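Local coordinates for high affinity transport system protein p37 (Mycoplasma hyorhinis, PDB 3EKI) that binds thiamine diphosphate outside the membrane as the lipoprotein component of a high-affinity transport system, probably delivering it for uptake, at residues K78-L83 and V96-T101; Q41-I46 and E119-I124; I46-S51 and E74-E79; K82-N87 and Q357-Q362. All blocks are in the same frame, centred on the assembly; numbering follows the deposited sequence.

Interaction 1: residues K78-L83 and V96-T101; sequences KEFNKL and VDFKVT
The ring of Phe-80 takes the rim of the Phe-98 ring on one of its faces, an edge-to-face (T-shaped) pair with centroids 5.1 Å apart and planes at 70°. The touching edge is CE1 and CZ of Phe-98. CZ lies 3.5 Å from CG of Phe-80, so the edge sits over the inner end of the ring and not its middle, and CE1 also reaches back to CB. Farther out, CG2 of Val-96 comes in obliquely, 3.3 Å from CE1 of Phe-80. CG of Asn-81, the next residue, lies at the edge of the Phe-80 ring, in its plane. The ring of Phe-80 swings toward the strand because CG stands anti to the backbone N (chi1 171°).

A second flat group, the amide of Asn-81, grips the backbone of Val-96 with both ends. Val-96 N donates to Asn-81 OD1 at 3.0 Å, and Asn-81 ND2 donates to Val-96 O at 2.9 Å. Both bonds are nearly straight, and each donor lies in the plane of the carbonyl it meets, on a lone pair. Two bonds to one residue fix the rotation of the amide and hold the chain where it enters strand 97-103; ND2 also makes a weak bond to Lys-77 O within its own helix.

The contact closes the second half of a beta-alpha-beta crossover, strand 45-51, helix 64-85, strand 97-103, consistent with the periplasmic-binding-protein class of fold. Strand 97-103 runs parallel to strand 45-51, whose Ile-46 touches both Val-96 and Phe-98, while Leu-359, Ile-360 and Thr-363 of helix 354-369 pack on Phe-80.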
# COMPACT_ATOMS: atom_id res chain seq x y z
N LYS A 78 22.82 14.47 -6.99
CA LYS A 78 23.87 15.11 -6.21
C LYS A 78 24.33 14.31 -5.02
O LYS A 78 25.51 14.17 -4.72
CB LYS A 78 23.41 16.51 -5.77
CG LYS A 78 23.06 17.48 -6.86
CD LYS A 78 24.16 17.66 -7.89
CE LYS A 78 25.32 18.45 -7.30
NZ LYS A 78 26.38 18.73 -8.33
N GLU A 79 23.42 13.73 -4.22
CA GLU A 79 23.80 12.92 -3.08
C GLU A 79 24.48 11.62 -3.50
O GLU A 79 25.46 11.24 -2.89
CB GLU A 79 22.56 12.61 -2.23
CG GLU A 79 22.78 11.71 -1.03
CD GLU A 79 23.70 12.25 0.04
OE1 GLU A 79 23.82 13.48 0.12
OE2 GLU A 79 24.31 11.49 0.83
N PHE A 80 23.93 10.99 -4.54
CA PHE A 80 24.51 9.75 -5.03
C PHE A 80 25.99 10.01 -5.37
O PHE A 80 26.82 9.19 -5.02
CB PHE A 80 23.78 9.14 -6.21
CG PHE A 80 24.48 7.96 -6.86
CD1 PHE A 80 25.42 8.09 -7.88
CD2 PHE A 80 24.21 6.68 -6.42
CE1 PHE A 80 26.09 7.03 -8.41
CE2 PHE A 80 24.82 5.57 -6.98
CZ PHE A 80 25.74 5.77 -7.98
N ASN A 81 26.21 11.03 -6.19
CA ASN A 81 27.60 11.13 -6.70
C ASN A 81 28.54 11.59 -5.61
O ASN A 81 29.73 11.27 -5.60
CB ASN A 81 27.65 12.01 -7.95
CG ASN A 81 27.14 11.27 -9.16
OD1 ASN A 81 27.66 10.26 -9.63
ND2 ASN A 81 26.03 11.73 -9.73
N LYS A 82 28.00 12.34 -4.64
CA LYS A 82 28.84 12.66 -3.47
C LYS A 82 29.29 11.42 -2.74
O LYS A 82 30.46 11.24 -2.41
CB LYS A 82 28.06 13.62 -2.56
CG LYS A 82 28.83 14.06 -1.32
CD LYS A 82 27.88 14.34 -0.17
CE LYS A 82 28.46 13.93 1.18
NZ LYS A 82 27.59 12.91 1.87
N LEU A 83 28.36 10.50 -2.46
CA LEU A 83 28.71 9.25 -1.81
C LEU A 83 29.68 8.42 -2.62
O LEU A 83 30.65 7.85 -2.11
CB LEU A 83 27.44 8.40 -1.60
CG LEU A 83 26.42 8.88 -0.60
CD1 LEU A 83 25.35 7.79 -0.47
CD2 LEU A 83 27.05 9.17 0.75
N VAL A 96 27.04 9.27 -12.37
CA VAL A 96 25.76 8.74 -12.79
C VAL A 96 24.70 9.82 -12.92
O VAL A 96 24.59 10.68 -12.04
CB VAL A 96 25.30 7.67 -11.78
CG1 VAL A 96 23.98 7.06 -12.23
CG2 VAL A 96 26.38 6.60 -11.68
N ASP A 97 23.95 9.75 -14.01
CA ASP A 97 22.77 10.56 -14.25
C ASP A 97 21.51 9.78 -13.87
O ASP A 97 21.45 8.56 -14.07
CB ASP A 97 22.63 10.94 -15.72
CG ASP A 97 21.47 11.89 -15.95
OD1 ASP A 97 21.28 12.77 -15.09
OD2 ASP A 97 20.75 11.75 -16.96
N PHE A 98 20.50 10.46 -13.34
CA PHE A 98 19.26 9.78 -12.96
C PHE A 98 18.05 10.36 -13.70
O PHE A 98 17.92 11.59 -13.79
CB PHE A 98 19.03 9.90 -11.46
CG PHE A 98 20.06 9.09 -10.67
CD1 PHE A 98 21.30 9.62 -10.36
CD2 PHE A 98 19.74 7.78 -10.25
CE1 PHE A 98 22.23 8.89 -9.65
CE2 PHE A 98 20.66 7.06 -9.54
CZ PHE A 98 21.89 7.61 -9.21
N LYS A 99 17.22 9.44 -14.18
CA LYS A 99 16.08 9.75 -15.03
C LYS A 99 14.87 8.95 -14.52
O LYS A 99 15.09 8.06 -13.72
CB LYS A 99 16.35 9.43 -16.50
CG LYS A 99 17.60 10.08 -17.07
CD LYS A 99 17.68 9.77 -18.56
CE LYS A 99 19.01 9.15 -18.95
NZ LYS A 99 18.94 8.52 -20.30
N VAL A 100 13.68 9.27 -14.99
CA VAL A 100 12.49 8.45 -14.80
C VAL A 100 11.90 8.16 -16.18
O VAL A 100 12.14 8.85 -17.17
CB VAL A 100 11.40 9.05 -13.90
CG1 VAL A 100 11.89 9.24 -12.48
CG2 VAL A 100 10.89 10.38 -14.45
N THR A 101 11.13 7.08 -16.18
CA THR A 101 10.38 6.67 -17.36
C THR A 101 8.97 6.29 -16.88
O THR A 101 8.86 5.69 -15.79
CB THR A 101 11.14 5.57 -18.11
OG1 THR A 101 10.59 5.41 -19.43
CG2 THR A 101 11.02 4.22 -17.42

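Interaction 2: residues Q41-I46 and E119-I124; sequences QWDKSI and ELDFGI. With CA (calcium ion), chain D.
A calcium site ties these segments together: Asp-43, in the loop leading into strand 45-51, Ser-45, its first residue, and Asp-121, just ahead of strand 122-125, all bind one ion. Asp-121 is the bidentate ligand, with OD1 2.3 Å and OD2 2.7 Å from the calcium. Asp-43 uses one oxygen, OD2, at 2.4 Å, and Ser-45 contributes its main-chain O. Pro-118 O and two waters complete the seven ligand atoms.

The carboxylates of Asp-43 and Asp-121 cross with their planes 82° apart, and their OD2 atoms come within 3.1 Å of each other, a closeness probably made possible by the calcium that both oxygens bind. Arg-349 helps from outside, donating from NE to OD2 of Asp-121 and from NH2 to OD2 of Asp-43, which probably offsets more of the negative charge. OD1 of Asp-121 has a second partner as well, Thr-47 N, so strand 45-51 helps to orient the bidentate group.

Asp-43 also closes an Asx turn: its OD1 accepts from Ser-45 N at an angle of 165°, the donor standing above the carboxylate plane. This turn folds the chain so that the Asp-43 carboxylate and the Ser-45 carbonyl face the same ion. Away from the metal the contact becomes apolar, with CD1 of Ile-46 resting 4.0 Å from CB of Asp-121. Of the two waters on the ion, one donates to OD1 of Asp-43, while the other is hydrogen-bonded to OG of Ser-45 at 2.6 Å.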
# COMPACT_ATOMS: atom_id res chain seq x y z
N GLN A 41 27.46 -4.80 -14.08
CA GLN A 41 28.08 -3.66 -14.76
C GLN A 41 27.68 -2.32 -14.16
O GLN A 41 26.49 -2.08 -13.90
CB GLN A 41 27.74 -3.65 -16.25
CG GLN A 41 27.81 -5.05 -16.86
CD GLN A 41 27.83 -4.92 -18.38
OE1 GLN A 41 26.81 -5.18 -19.00
NE2 GLN A 41 28.98 -4.53 -18.91
N TRP A 42 28.67 -1.45 -13.96
CA TRP A 42 28.39 -0.07 -13.58
C TRP A 42 27.62 0.60 -14.70
O TRP A 42 27.96 0.54 -15.88
CB TRP A 42 29.68 0.71 -13.31
CG TRP A 42 29.45 2.07 -12.73
CD1 TRP A 42 29.30 3.25 -13.39
CD2 TRP A 42 29.34 2.33 -11.32
NE1 TRP A 42 29.11 4.26 -12.48
CE2 TRP A 42 29.12 3.73 -11.20
CE3 TRP A 42 29.40 1.54 -10.16
CZ2 TRP A 42 28.97 4.32 -9.96
CZ3 TRP A 42 29.25 2.15 -8.93
CH2 TRP A 42 29.03 3.54 -8.82
N ASP A 43 26.52 1.28 -14.39
CA ASP A 43 25.72 1.90 -15.42
C ASP A 43 25.71 3.40 -15.17
O ASP A 43 25.25 3.81 -14.09
CB ASP A 43 24.30 1.32 -15.37
CG ASP A 43 23.44 1.74 -16.53
OD1 ASP A 43 23.89 2.58 -17.34
OD2 ASP A 43 22.30 1.23 -16.65
N LYS A 44 26.21 4.20 -16.09
CA LYS A 44 26.33 5.63 -15.86
C LYS A 44 25.02 6.38 -16.02
O LYS A 44 24.95 7.60 -15.81
CB LYS A 44 27.39 6.23 -16.80
CG LYS A 44 26.94 6.19 -18.25
CD LYS A 44 28.06 6.53 -19.22
CE LYS A 44 27.55 6.57 -20.65
NZ LYS A 44 28.58 6.08 -21.61
N SER A 45 23.96 5.69 -16.37
CA SER A 45 22.62 6.25 -16.52
C SER A 45 21.65 5.35 -15.74
O SER A 45 21.55 4.16 -16.05
CB SER A 45 22.21 6.33 -17.99
OG SER A 45 20.83 6.64 -18.14
N ILE A 46 20.98 5.89 -14.73
CA ILE A 46 20.02 5.08 -13.99
C ILE A 46 18.64 5.68 -14.23
O ILE A 46 18.48 6.87 -14.04
CB ILE A 46 20.42 5.03 -12.51
CG1 ILE A 46 21.70 4.22 -12.24
CG2 ILE A 46 19.28 4.51 -11.65
CD1 ILE A 46 21.47 2.72 -12.33
N GLU A 119 17.65 0.40 -20.17
CA GLU A 119 16.71 1.51 -20.28
C GLU A 119 15.80 1.61 -19.05
O GLU A 119 15.19 2.67 -18.87
CB GLU A 119 15.83 1.41 -21.53
CG GLU A 119 14.55 0.62 -21.37
CD GLU A 119 14.15 -0.08 -22.66
OE1 GLU A 119 14.37 0.51 -23.74
OE2 GLU A 119 13.62 -1.21 -22.56
N LEU A 120 15.72 0.56 -18.24
CA LEU A 120 14.92 0.58 -17.02
C LEU A 120 15.66 -0.22 -15.94
O LEU A 120 15.81 -1.44 -16.02
CB LEU A 120 13.52 -0.00 -17.22
CG LEU A 120 12.69 -0.13 -15.94
CD1 LEU A 120 12.38 1.24 -15.37
CD2 LEU A 120 11.43 -0.92 -16.24
N ASP A 121 16.15 0.49 -14.94
CA ASP A 121 17.06 -0.08 -13.96
C ASP A 121 16.45 -0.39 -12.60
O ASP A 121 16.96 -1.25 -11.88
CB ASP A 121 18.23 0.90 -13.76
CG ASP A 121 18.92 1.28 -15.06
OD1 ASP A 121 18.78 2.42 -15.53
OD2 ASP A 121 19.53 0.37 -15.68
N PHE A 122 15.39 0.32 -12.22
CA PHE A 122 14.88 0.18 -10.86
C PHE A 122 13.43 0.65 -10.80
O PHE A 122 12.99 1.51 -11.55
CB PHE A 122 15.73 1.01 -9.92
CG PHE A 122 15.33 1.18 -8.48
CD1 PHE A 122 15.81 0.31 -7.52
CD2 PHE A 122 14.49 2.22 -8.10
CE1 PHE A 122 15.44 0.46 -6.19
CE2 PHE A 122 14.11 2.38 -6.78
CZ PHE A 122 14.62 1.50 -5.86
N GLY A 123 12.72 0.06 -9.85
CA GLY A 123 11.41 0.66 -9.51
C GLY A 123 10.94 0.16 -8.16
O GLY A 123 11.57 -0.70 -7.54
N ILE A 124 9.84 0.72 -7.65
CA ILE A 124 9.33 0.36 -6.33
C ILE A 124 7.94 -0.26 -6.48
O ILE A 124 7.12 0.34 -7.17
CB ILE A 124 9.32 1.60 -5.42
CG1 ILE A 124 10.71 2.21 -5.28
CG2 ILE A 124 8.71 1.23 -4.08
CD1 ILE A 124 10.78 3.55 -4.58
CA CA D . 20.32 2.48 -17.21
O HOH W 1 21.69 3.10 -19.25
O HOH W 2 19.18 4.70 -18.00

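Interaction 3: residues I46-S51 and E74-E79; sequences ITFGVS and ENFKKE
Phe-76 of helix 64-85 meets Phe-48 of strand 45-51. Along the helix from Glu-74, the first side chain makes a salt bridge with Lys-77 one turn on, OE1 to NZ at 3.4 Å, a weak bond within the helix that takes no part in the contact. Phe-76 then turns inward, with CG anti to the backbone N (chi1 -155°), and lays the outer part of its ring against the strand residue.

The partner comes edge first. CZ of Phe-48 lies 3.9 Å from CZ of Phe-76 and stands over one face of that ring, offset toward the rim. With the planes at 83° and the centroids 5.2 Å apart, this is a T-shaped pair close to perpendicular. Asn-75 and Glu-79, which do not touch the strand, bond to Gln-372 and Asn-366 instead.

Other rings join the pair: Phe-364 meets Phe-76 edge-to-face, Phe-72 and Phe-98 also meet it, and Phe-122 meets Phe-48. Ile-360 and Leu-367 of helix 354-369 pack on Phe-76 too.

No hydrogen bond or salt bridge crosses between the segments, so strand and helix are held here by apolar packing and by the weak attraction of a ring edge for a pi face, and the pair brings no charge into this buried layer.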
# COMPACT_ATOMS: atom_id res chain seq x y z
N ILE A 46 20.98 5.89 -14.73
CA ILE A 46 20.02 5.08 -13.99
C ILE A 46 18.64 5.68 -14.23
O ILE A 46 18.48 6.87 -14.04
CB ILE A 46 20.42 5.03 -12.51
CG1 ILE A 46 21.70 4.22 -12.24
CG2 ILE A 46 19.28 4.51 -11.65
CD1 ILE A 46 21.47 2.72 -12.33
N THR A 47 17.73 4.83 -14.66
CA THR A 47 16.35 5.21 -14.91
C THR A 47 15.40 4.49 -13.95
O THR A 47 15.39 3.26 -13.94
CB THR A 47 15.96 4.88 -16.36
OG1 THR A 47 16.80 5.61 -17.26
CG2 THR A 47 14.52 5.30 -16.64
N PHE A 48 14.64 5.24 -13.16
CA PHE A 48 13.58 4.72 -12.31
C PHE A 48 12.23 4.68 -13.03
O PHE A 48 11.81 5.64 -13.68
CB PHE A 48 13.45 5.62 -11.08
CG PHE A 48 14.68 5.72 -10.18
CD1 PHE A 48 15.65 4.73 -10.13
CD2 PHE A 48 14.85 6.83 -9.38
CE1 PHE A 48 16.75 4.88 -9.28
CE2 PHE A 48 15.93 6.98 -8.53
CZ PHE A 48 16.87 5.98 -8.47
N GLY A 49 11.50 3.59 -12.92
CA GLY A 49 10.15 3.50 -13.43
C GLY A 49 9.24 4.17 -12.42
O GLY A 49 9.41 3.93 -11.22
N VAL A 50 8.34 5.01 -12.91
CA VAL A 50 7.33 5.63 -12.07
C VAL A 50 5.98 5.57 -12.81
O VAL A 50 5.94 5.53 -14.03
CB VAL A 50 7.59 7.09 -11.67
CG1 VAL A 50 8.93 7.22 -10.95
CG2 VAL A 50 7.50 8.00 -12.88
N SER A 51 4.92 5.59 -12.00
CA SER A 51 3.60 5.46 -12.59
C SER A 51 3.32 6.56 -13.63
O SER A 51 3.51 7.74 -13.33
CB SER A 51 2.49 5.50 -11.54
OG SER A 51 1.25 5.56 -12.24
N GLU A 74 17.31 15.59 -9.27
CA GLU A 74 18.47 16.44 -9.07
C GLU A 74 19.04 16.20 -7.68
O GLU A 74 20.24 15.98 -7.53
CB GLU A 74 18.14 17.92 -9.28
CG GLU A 74 19.29 18.85 -8.93
CD GLU A 74 20.42 18.88 -9.95
OE1 GLU A 74 20.27 18.31 -11.05
OE2 GLU A 74 21.47 19.47 -9.62
N ASN A 75 18.21 16.19 -6.63
CA ASN A 75 18.72 15.91 -5.31
C ASN A 75 19.36 14.53 -5.21
O ASN A 75 20.36 14.33 -4.52
CB ASN A 75 17.56 15.98 -4.31
CG ASN A 75 17.09 17.40 -4.06
OD1 ASN A 75 17.71 18.36 -4.49
ND2 ASN A 75 15.97 17.55 -3.35
N PHE A 76 18.77 13.57 -5.91
CA PHE A 76 19.26 12.21 -5.90
C PHE A 76 20.64 12.10 -6.56
O PHE A 76 21.56 11.52 -6.00
CB PHE A 76 18.29 11.27 -6.66
CG PHE A 76 18.39 9.83 -6.20
CD1 PHE A 76 19.40 9.00 -6.63
CD2 PHE A 76 17.46 9.31 -5.32
CE1 PHE A 76 19.54 7.71 -6.18
CE2 PHE A 76 17.60 8.04 -4.85
CZ PHE A 76 18.62 7.22 -5.27
N LYS A 77 20.70 12.71 -7.74
CA LYS A 77 22.00 12.70 -8.44
C LYS A 77 23.11 13.33 -7.63
O LYS A 77 24.24 12.83 -7.57
CB LYS A 77 21.82 13.40 -9.78
CG LYS A 77 23.05 13.58 -10.63
CD LYS A 77 22.76 14.27 -11.96
CE LYS A 77 22.49 15.76 -11.77
NZ LYS A 77 22.37 16.49 -13.05
N LYS A 78 22.82 14.47 -6.99
CA LYS A 78 23.87 15.11 -6.21
C LYS A 78 24.33 14.31 -5.02
O LYS A 78 25.51 14.17 -4.72
CB LYS A 78 23.41 16.51 -5.77
CG LYS A 78 23.06 17.48 -6.86
CD LYS A 78 24.16 17.66 -7.89
CE LYS A 78 25.32 18.45 -7.30
NZ LYS A 78 26.38 18.73 -8.33
N GLU A 79 23.42 13.73 -4.22
CA GLU A 79 23.80 12.92 -3.08
C GLU A 79 24.48 11.62 -3.50
O GLU A 79 25.46 11.24 -2.89
CB GLU A 79 22.56 12.61 -2.23
CG GLU A 79 22.78 11.71 -1.03
CD GLU A 79 23.70 12.25 0.04
OE1 GLU A 79 23.82 13.48 0.12
OE2 GLU A 79 24.31 11.49 0.83

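Interaction 4: residues K82-N87 and Q357-Q362; sequences KLKNAN and QNLIVQ
Leu-359 reaches across to the helix end at Leu-83 and Lys-84. Its CB packs on the ring of Phe-80, one turn back along the opposite helix. From CG the two methyls part. CD2 takes the Leu-83 side, 3.6 Å from CB of that residue and 3.9 Å from the backbone N of Lys-84. CD1 goes to the Lys-84 side, 4.0 Å from its CA and 4.1 Å from its CB, and it also touches the indole of Trp-42. The two methyls lie side by side against the backbone where Leu-83 passes into Lys-84.

This is helix-on-helix packing between the last turn of helix 64-85 and helix 354-369, segments 270 residues apart in sequence that come together in one lobe of this binding-protein fold. Leu-83 meets a second residue of helix 354-369: its CD1 lies 4.0 Å from both CB and CG of Gln-362, and the two side chains cross at about a right angle. Gln-362 offers only the aliphatic start of its chain, because a bend at chi2 (62°) carries the amide off to Asn-366, whose OD1 accepts from NE2.

Lys-84 behaves alike, with CB against the leucine and the ammonium group far from it. NZ donates to Asn-85 OD1 at 2.8 Å and to Phe-93 O, and a long, weak ion pair links it to Asp-95. Where the helix ends, Asn-87 folds back, and its ND2 donates to Leu-83 O at 2.8 Å with an N-H...O angle of 150°.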
# COMPACT_ATOMS: atom_id res chain seq x y z
N LYS A 82 28.00 12.34 -4.64
CA LYS A 82 28.84 12.66 -3.47
C LYS A 82 29.29 11.42 -2.74
O LYS A 82 30.46 11.24 -2.41
CB LYS A 82 28.06 13.62 -2.56
CG LYS A 82 28.83 14.06 -1.32
CD LYS A 82 27.88 14.34 -0.17
CE LYS A 82 28.46 13.93 1.18
NZ LYS A 82 27.59 12.91 1.87
N LEU A 83 28.36 10.50 -2.46
CA LEU A 83 28.71 9.25 -1.81
C LEU A 83 29.68 8.42 -2.62
O LEU A 83 30.65 7.85 -2.11
CB LEU A 83 27.44 8.40 -1.60
CG LEU A 83 26.42 8.88 -0.60
CD1 LEU A 83 25.35 7.79 -0.47
CD2 LEU A 83 27.05 9.17 0.75
N LYS A 84 29.37 8.36 -3.91
CA LYS A 84 30.17 7.61 -4.86
C LYS A 84 31.62 8.10 -4.85
O LYS A 84 32.55 7.29 -4.79
CB LYS A 84 29.61 7.76 -6.27
CG LYS A 84 30.46 7.09 -7.35
CD LYS A 84 30.26 7.86 -8.64
CE LYS A 84 31.19 7.46 -9.75
NZ LYS A 84 32.50 8.11 -9.60
N ASN A 85 31.77 9.41 -4.92
CA ASN A 85 33.12 9.97 -5.08
C ASN A 85 33.90 10.12 -3.79
O ASN A 85 35.11 10.36 -3.84
CB ASN A 85 33.00 11.31 -5.83
CG ASN A 85 32.70 11.03 -7.30
OD1 ASN A 85 33.32 10.13 -7.89
ND2 ASN A 85 31.76 11.77 -7.88
N ALA A 86 33.25 9.97 -2.64
CA ALA A 86 33.90 10.02 -1.35
C ALA A 86 34.54 8.69 -0.95
O ALA A 86 35.15 8.65 0.12
CB ALA A 86 32.88 10.41 -0.30
N ASN A 87 34.43 7.65 -1.75
CA ASN A 87 34.82 6.29 -1.44
C ASN A 87 35.71 5.71 -2.52
O ASN A 87 35.32 5.70 -3.66
CB ASN A 87 33.52 5.45 -1.28
CG ASN A 87 32.89 5.84 0.05
OD1 ASN A 87 33.57 5.58 1.04
ND2 ASN A 87 31.72 6.44 0.10
N GLN A 357 24.09 -0.40 -6.65
CA GLN A 357 22.80 -0.65 -5.98
C GLN A 357 22.84 -0.17 -4.55
O GLN A 357 21.96 0.54 -4.05
CB GLN A 357 22.44 -2.15 -6.03
CG GLN A 357 22.11 -2.74 -7.37
CD GLN A 357 21.66 -4.18 -7.24
OE1 GLN A 357 21.04 -4.52 -6.24
NE2 GLN A 357 21.94 -5.01 -8.22
N ASN A 358 23.87 -0.53 -3.80
CA ASN A 358 23.99 -0.14 -2.42
C ASN A 358 24.12 1.37 -2.27
O ASN A 358 23.58 1.96 -1.32
CB ASN A 358 25.18 -0.83 -1.74
CG ASN A 358 25.01 -2.34 -1.69
OD1 ASN A 358 23.90 -2.86 -1.71
ND2 ASN A 358 26.12 -3.08 -1.67
N LEU A 359 24.81 2.08 -3.17
CA LEU A 359 24.86 3.54 -3.12
C LEU A 359 23.49 4.16 -3.41
O LEU A 359 23.12 5.17 -2.82
CB LEU A 359 25.88 4.05 -4.12
CG LEU A 359 27.34 3.96 -3.71
CD1 LEU A 359 28.18 4.11 -4.98
CD2 LEU A 359 27.74 5.01 -2.69
N ILE A 360 22.73 3.52 -4.29
CA ILE A 360 21.38 4.04 -4.59
C ILE A 360 20.50 3.82 -3.36
O ILE A 360 19.78 4.76 -2.98
CB ILE A 360 20.83 3.42 -5.89
CG1 ILE A 360 21.56 3.94 -7.14
CG2 ILE A 360 19.34 3.60 -6.02
CD1 ILE A 360 21.24 3.14 -8.40
N VAL A 361 20.58 2.67 -2.73
CA VAL A 361 19.80 2.46 -1.48
C VAL A 361 20.15 3.51 -0.45
O VAL A 361 19.29 4.15 0.16
CB VAL A 361 20.00 1.03 -0.94
CG1 VAL A 361 19.44 0.88 0.47
CG2 VAL A 361 19.35 0.00 -1.87
N GLN A 362 21.45 3.76 -0.19
CA GLN A 362 21.86 4.71 0.82
C GLN A 362 21.45 6.13 0.45
O GLN A 362 21.17 6.94 1.35
CB GLN A 362 23.38 4.65 1.00
CG GLN A 362 23.85 5.34 2.27
CD GLN A 362 23.26 4.68 3.51
OE1 GLN A 362 23.41 3.47 3.64
NE2 GLN A 362 22.65 5.49 4.36

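Interactions 1, 3 and 4 all use helix 64-85, taking it from its middle to its end, while interactions 2 and 3 share strand 45-51. Interactions 1 and 3 are buried, and both rest on T-shaped phenylalanine pairs, but interaction 1 adds an amide grip on a backbone where the strand begins. Interaction 4, partly buried near the helix end, is held between its segments by apolar packing, with no hydrogen bond across. Interaction 2 is also partly buried and differs most in chemistry, with calcium and carboxylates instead of rings. Backbone bonds between strands 45-51 and 97-103 connect interactions 1 and 2, and Ile-360 on helix 354-369 touches residues of the other three contacts.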